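Local coordinates for protein CurH (Lyngbya majuscula, PDB 3KG7) that probably dehydrates beta-hydroxyacyl intermediates as the dehydratase domain of the CurH module of the curacin polyketide synthase, a lyase of double hotdog fold, at residues A207-S219 / P251-I265. Residues are numbered along the deposited sequence; the frame is centred on the assembly and turned at random.
Sequences ACTRLTPDLFDFS and PSRVNEQLQTRSYDI
R261 reaches from its strand to F218 and D214, and the three show how a double hotdog domain fastens an irregular loop, 207-219, to the beta hairpin of strands 243-255 and 260-268. The guanidinium lies over one face of the phenyl ring in a cation-pi contact, with R261 CZ 4.1 Å from the centroid of the F218 ring and the two planes 39° apart. R261 CD covers the same face as a CH-pi partner, and the bend of the arginine chain at chi3 (81°) sets the direction in which NE and the guanidinium leave it. At the guanidinium edge, D214 OD2 completes a salt bridge with R261 NH2. Replacing F218 with alanine would probably strip the cover from this guanidinium face and leave the arginine freer to swing away from D214. The other carboxylate oxygen, D214 OD1, accepts the backbone N of S252 at 3.1 Å, a nearly straight bond (167°). S252 also helps position the arginine: its OG accepts R261 NH2 at 3.0 Å, while V254 CG2 covers the opposite guanidinium face. Two residues farther along strand 260-268, the Y263 ring has T212 OG1 of the loop over the centre of one face, and the same ring meets F281 edge-to-face. C208 O is wrapped by I265, with I265 CD1 3.4 Å from it. Next to it, the Y263 hydroxyl donates to T209 O, OH to O 2.6 Å, in the carbonyl plane and on a lone pair.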
loop_
_atom_site.group_PDB
_atom_site.type_symbol
_atom_site.label_atom_id
_atom_site.label_comp_id
_atom_site.label_asym_id
_atom_site.label_seq_id
_atom_site.Cartn_x
_atom_site.Cartn_y
_atom_site.Cartn_z
ATOM N N ALA C 207 15.990 -11.453 -23.579
ATOM C CA ALA C 207 16.980 -11.995 -24.499
ATOM C C ALA C 207 16.739 -13.464 -24.825
ATOM O O ALA C 207 17.039 -13.923 -25.925
ATOM C CB ALA C 207 18.357 -11.811 -23.936
ATOM N N CYS C 208 16.191 -14.202 -23.870
ATOM C CA CYS C 208 15.922 -15.629 -24.058
ATOM C C CYS C 208 14.924 -15.912 -25.176
ATOM O O CYS C 208 14.878 -17.026 -25.716
ATOM C CB CYS C 208 15.407 -16.228 -22.750
ATOM S SG CYS C 208 16.626 -16.139 -21.442
ATOM N N THR C 209 14.135 -14.896 -25.515
ATOM C CA THR C 209 12.977 -15.071 -26.364
ATOM C C THR C 209 13.273 -14.638 -27.790
ATOM O O THR C 209 12.390 -14.679 -28.655
ATOM C CB THR C 209 11.793 -14.259 -25.827
ATOM O OG1 THR C 209 12.030 -12.870 -26.061
ATOM C CG2 THR C 209 11.607 -14.493 -24.333
ATOM N N ARG C 210 14.524 -14.248 -28.033
ATOM C CA ARG C 210 14.906 -13.587 -29.282
ATOM C C ARG C 210 15.190 -14.501 -30.481
ATOM O O ARG C 210 15.406 -14.005 -31.586
ATOM C CB ARG C 210 16.097 -12.654 -29.044
ATOM C CG ARG C 210 15.751 -11.402 -28.275
ATOM C CD ARG C 210 16.985 -10.587 -27.953
ATOM N NE ARG C 210 16.708 -9.589 -26.918
ATOM C CZ ARG C 210 17.612 -8.762 -26.391
ATOM N NH1 ARG C 210 18.877 -8.790 -26.793
ATOM N NH2 ARG C 210 17.253 -7.904 -25.448
ATOM N N LEU C 211 15.198 -15.820 -30.280
ATOM C CA LEU C 211 15.523 -16.739 -31.380
ATOM C C LEU C 211 14.756 -18.060 -31.362
ATOM O O LEU C 211 14.518 -18.660 -30.307
ATOM C CB LEU C 211 17.034 -17.003 -31.457
ATOM C CG LEU C 211 17.606 -17.862 -32.595
ATOM C CD1 LEU C 211 17.395 -17.228 -33.968
ATOM C CD2 LEU C 211 19.081 -18.144 -32.367
ATOM N N THR C 212 14.396 -18.496 -32.566
ATOM C CA THR C 212 13.683 -19.735 -32.808
ATOM C C THR C 212 14.318 -20.318 -34.067
ATOM O O THR C 212 14.775 -19.548 -34.916
ATOM C CB THR C 212 12.189 -19.460 -33.087
ATOM O OG1 THR C 212 11.769 -18.275 -32.397
ATOM C CG2 THR C 212 11.330 -20.624 -32.635
ATOM N N PRO C 213 14.371 -21.668 -34.193
ATOM C CA PRO C 213 14.842 -22.347 -35.415
ATOM C C PRO C 213 14.367 -21.708 -36.731
ATOM O O PRO C 213 15.076 -21.762 -37.744
ATOM C CB PRO C 213 14.248 -23.751 -35.278
ATOM C CG PRO C 213 14.180 -23.981 -33.821
ATOM C CD PRO C 213 14.010 -22.646 -33.145
ATOM N N ASP C 214 13.184 -21.096 -36.692
ATOM C CA ASP C 214 12.529 -20.537 -37.872
ATOM C C ASP C 214 12.268 -19.034 -37.737
ATOM O O ASP C 214 11.164 -18.563 -38.010
ATOM C CB ASP C 214 11.206 -21.274 -38.111
ATOM C CG ASP C 214 10.241 -21.138 -36.940
ATOM O OD1 ASP C 214 10.599 -21.520 -35.804
ATOM O OD2 ASP C 214 9.120 -20.638 -37.163
ATOM N N LEU C 215 13.287 -18.283 -37.327
ATOM C CA LEU C 215 13.141 -16.839 -37.114
ATOM C C LEU C 215 13.106 -16.036 -38.426
ATOM O O LEU C 215 12.619 -14.906 -38.457
ATOM C CB LEU C 215 14.231 -16.311 -36.170
ATOM C CG LEU C 215 13.931 -15.005 -35.421
ATOM C CD1 LEU C 215 13.220 -15.278 -34.089
ATOM C CD2 LEU C 215 15.205 -14.206 -35.196
ATOM N N PHE C 216 13.611 -16.627 -39.504
ATOM C CA PHE C 216 13.555 -16.009 -40.834
ATOM C C PHE C 216 12.166 -16.156 -41.469
ATOM O O PHE C 216 11.933 -15.687 -42.586
ATOM C CB PHE C 216 14.631 -16.609 -41.753
ATOM C CG PHE C 216 16.043 -16.318 -41.308
ATOM C CD1 PHE C 216 16.691 -17.152 -40.398
ATOM C CD2 PHE C 216 16.724 -15.207 -41.798
ATOM C CE1 PHE C 216 17.995 -16.882 -39.980
ATOM C CE2 PHE C 216 18.030 -14.929 -41.387
ATOM C CZ PHE C 216 18.665 -15.769 -40.476
ATOM N N ASP C 217 11.255 -16.796 -40.737
ATOM C CA ASP C 217 9.925 -17.148 -41.230
ATOM C C ASP C 217 8.889 -16.113 -40.799
ATOM O O ASP C 217 7.926 -15.850 -41.526
ATOM C CB ASP C 217 9.532 -18.530 -40.696
ATOM C CG ASP C 217 8.780 -19.372 -41.710
ATOM O OD1 ASP C 217 7.936 -18.828 -42.454
ATOM O OD2 ASP C 217 9.030 -20.595 -41.745
ATOM N N PHE C 218 9.097 -15.550 -39.607
ATOM C CA PHE C 218 8.246 -14.505 -39.032
ATOM C C PHE C 218 8.058 -13.361 -40.042
ATOM O O PHE C 218 8.849 -12.412 -40.058
ATOM C CB PHE C 218 8.881 -13.956 -37.738
ATOM C CG PHE C 218 8.909 -14.938 -36.575
ATOM C CD1 PHE C 218 8.347 -14.591 -35.347
ATOM C CD2 PHE C 218 9.520 -16.189 -36.694
ATOM C CE1 PHE C 218 8.378 -15.480 -34.267
ATOM C CE2 PHE C 218 9.550 -17.084 -35.613
ATOM C CZ PHE C 218 8.978 -16.727 -34.403
ATOM N N SER C 219 7.017 -13.459 -40.876
ATOM C CA SER C 219 6.825 -12.553 -42.027
ATOM C C SER C 219 7.251 -11.113 -41.727
ATOM O O SER C 219 6.659 -10.431 -40.881
ATOM C CB SER C 219 5.384 -12.603 -42.553
ATOM O OG SER C 219 4.507 -11.849 -41.732
ATOM N N PRO C 251 10.793 -25.990 -33.663
ATOM C CA PRO C 251 10.285 -24.774 -34.310
ATOM C C PRO C 251 8.954 -24.292 -33.728
ATOM O O PRO C 251 8.191 -25.086 -33.174
ATOM C CB PRO C 251 10.111 -25.200 -35.772
ATOM C CG PRO C 251 11.067 -26.328 -35.948
ATOM C CD PRO C 251 11.025 -27.065 -34.649
ATOM N N SER C 252 8.699 -22.994 -33.858
ATOM C CA SER C 252 7.507 -22.366 -33.289
ATOM C C SER C 252 6.213 -22.931 -33.873
ATOM O O SER C 252 6.099 -23.117 -35.083
ATOM C CB SER C 252 7.556 -20.845 -33.475
ATOM O OG SER C 252 7.812 -20.499 -34.824
ATOM N N ARG C 253 5.253 -23.211 -32.997
ATOM C CA ARG C 253 3.928 -23.650 -33.417
ATOM C C ARG C 253 3.076 -22.455 -33.817
ATOM O O ARG C 253 2.967 -21.475 -33.081
ATOM C CB ARG C 253 3.241 -24.471 -32.322
ATOM C CG ARG C 253 3.908 -25.830 -32.049
ATOM C CD ARG C 253 3.208 -26.631 -30.946
ATOM N NE ARG C 253 2.740 -25.786 -29.849
ATOM C CZ ARG C 253 3.524 -25.259 -28.913
ATOM N NH1 ARG C 253 4.833 -25.481 -28.926
ATOM N NH2 ARG C 253 2.995 -24.500 -27.963
ATOM N N VAL C 254 2.484 -22.550 -35.000
ATOM C CA VAL C 254 1.712 -21.466 -35.579
ATOM C C VAL C 254 0.234 -21.827 -35.545
ATOM O O VAL C 254 -0.217 -22.697 -36.297
ATOM C CB VAL C 254 2.153 -21.186 -37.044
ATOM C CG1 VAL C 254 1.309 -20.070 -37.675
ATOM C CG2 VAL C 254 3.634 -20.837 -37.099
ATOM N N ASN C 255 -0.509 -21.192 -34.642
ATOM C CA ASN C 255 -1.961 -21.246 -34.710
ATOM C C ASN C 255 -2.412 -20.287 -35.810
ATOM O O ASN C 255 -1.945 -19.147 -35.885
ATOM C CB ASN C 255 -2.611 -20.886 -33.365
ATOM C CG ASN C 255 -4.103 -21.268 -33.328
ATOM O OD1 ASN C 255 -4.901 -20.937 -34.340
ATOM N ND2 ASN C 255 -4.481 -21.908 -32.114
ATOM N N GLU C 256 -3.308 -20.760 -36.667
ATOM C CA GLU C 256 -3.755 -19.979 -37.811
ATOM C C GLU C 256 -5.051 -19.247 -37.484
ATOM O O GLU C 256 -5.103 -18.015 -37.532
ATOM C CB GLU C 256 -3.944 -20.882 -39.036
ATOM C CG GLU C 256 -2.740 -21.762 -39.382
ATOM C CD GLU C 256 -1.754 -21.090 -40.324
ATOM O OE1 GLU C 256 -1.486 -21.674 -41.403
ATOM O OE2 GLU C 256 -1.248 -19.984 -39.994
ATOM N N GLN C 257 -6.083 -20.022 -37.138
ATOM C CA GLN C 257 -7.433 -19.504 -36.891
ATOM C C GLN C 257 -7.474 -18.503 -35.719
ATOM O O GLN C 257 -8.252 -17.543 -35.745
ATOM C CB GLN C 257 -8.414 -20.660 -36.647
ATOM C CG GLN C 257 -8.188 -21.902 -37.529
ATOM C CD GLN C 257 -8.765 -21.769 -38.955
ATOM O OE1 GLN C 257 -9.752 -21.034 -39.165
ATOM N NE2 GLN C 257 -8.153 -22.517 -39.949
ATOM N N LEU C 258 -6.635 -18.732 -34.708
ATOM C CA LEU C 258 -6.501 -17.808 -33.572
ATOM C C LEU C 258 -5.200 -16.991 -33.618
ATOM O O LEU C 258 -4.897 -16.235 -32.689
ATOM C CB LEU C 258 -6.654 -18.546 -32.233
ATOM C CG LEU C 258 -8.106 -18.823 -31.783
ATOM C CD1 LEU C 258 -8.219 -20.139 -31.004
ATOM C CD2 LEU C 258 -8.682 -17.643 -30.977
ATOM N N GLN C 259 -4.446 -17.171 -34.706
ATOM C CA GLN C 259 -3.323 -16.301 -35.106
ATOM C C GLN C 259 -2.302 -15.963 -34.011
ATOM O O GLN C 259 -2.253 -14.831 -33.521
ATOM C CB GLN C 259 -3.859 -15.019 -35.764
ATOM C CG GLN C 259 -2.875 -14.318 -36.708
ATOM C CD GLN C 259 -2.634 -15.076 -38.010
ATOM O OE1 GLN C 259 -3.466 -15.871 -38.453
ATOM N NE2 GLN C 259 -1.486 -14.825 -38.629
ATOM N N THR C 260 -1.490 -16.953 -33.644
ATOM C CA THR C 260 -0.436 -16.797 -32.637
ATOM C C THR C 260 0.734 -17.714 -32.968
ATOM O O THR C 260 0.531 -18.820 -33.471
ATOM C CB THR C 260 -0.924 -17.183 -31.217
ATOM O OG1 THR C 260 -1.350 -18.557 -31.198
ATOM C CG2 THR C 260 -2.067 -16.292 -30.746
ATOM N N ARG C 261 1.955 -17.261 -32.694
ATOM C CA ARG C 261 3.130 -18.139 -32.748
ATOM C C ARG C 261 3.574 -18.438 -31.325
ATOM O O ARG C 261 3.726 -17.515 -30.526
ATOM C CB ARG C 261 4.292 -17.494 -33.505
ATOM C CG ARG C 261 4.034 -17.200 -34.961
ATOM C CD ARG C 261 5.298 -16.694 -35.622
ATOM N NE ARG C 261 6.195 -17.784 -35.999
ATOM C CZ ARG C 261 6.232 -18.348 -37.207
ATOM N NH1 ARG C 261 5.424 -17.933 -38.174
ATOM N NH2 ARG C 261 7.083 -19.335 -37.452
ATOM N N SER C 262 3.782 -19.714 -31.005
ATOM C CA SER C 262 4.193 -20.103 -29.651
ATOM C C SER C 262 5.414 -21.008 -29.664
ATOM O O SER C 262 5.587 -21.815 -30.584
ATOM C CB SER C 262 3.056 -20.812 -28.917
ATOM O OG SER C 262 1.796 -20.274 -29.271
ATOM N N TYR C 263 6.252 -20.879 -28.634
ATOM C CA TYR C 263 7.451 -21.718 -28.505
ATOM C C TYR C 263 7.965 -21.896 -27.074
ATOM O O TYR C 263 7.430 -21.316 -26.128
ATOM C CB TYR C 263 8.579 -21.270 -29.465
ATOM C CG TYR C 263 8.969 -19.805 -29.412
ATOM C CD1 TYR C 263 8.215 -18.832 -30.079
ATOM C CD2 TYR C 263 10.114 -19.395 -28.727
ATOM C CE1 TYR C 263 8.578 -17.479 -30.039
ATOM C CE2 TYR C 263 10.488 -18.044 -28.683
ATOM C CZ TYR C 263 9.716 -17.094 -29.339
ATOM O OH TYR C 263 10.081 -15.765 -29.293
ATOM N N ASP C 264 9.000 -22.721 -26.937
ATOM C CA ASP C 264 9.585 -23.068 -25.639
ATOM C C ASP C 264 11.061 -22.716 -25.587
ATOM O O ASP C 264 11.771 -22.837 -26.588
ATOM C CB ASP C 264 9.417 -24.566 -25.373
ATOM C CG ASP C 264 7.974 -24.986 -25.372
ATOM O OD1 ASP C 264 7.151 -24.278 -24.749
ATOM O OD2 ASP C 264 7.661 -26.013 -26.009
ATOM N N ILE C 265 11.527 -22.286 -24.421
ATOM C CA ILE C 265 12.935 -21.954 -24.256
ATOM C C ILE C 265 13.477 -22.589 -22.992
ATOM O O ILE C 265 12.892 -22.450 -21.915
ATOM C CB ILE C 265 13.180 -20.420 -24.207
ATOM C CG1 ILE C 265 12.689 -19.742 -25.489
ATOM C CG2 ILE C 265 14.663 -20.120 -24.013
ATOM C CD1 ILE C 265 11.889 -18.512 -25.246
#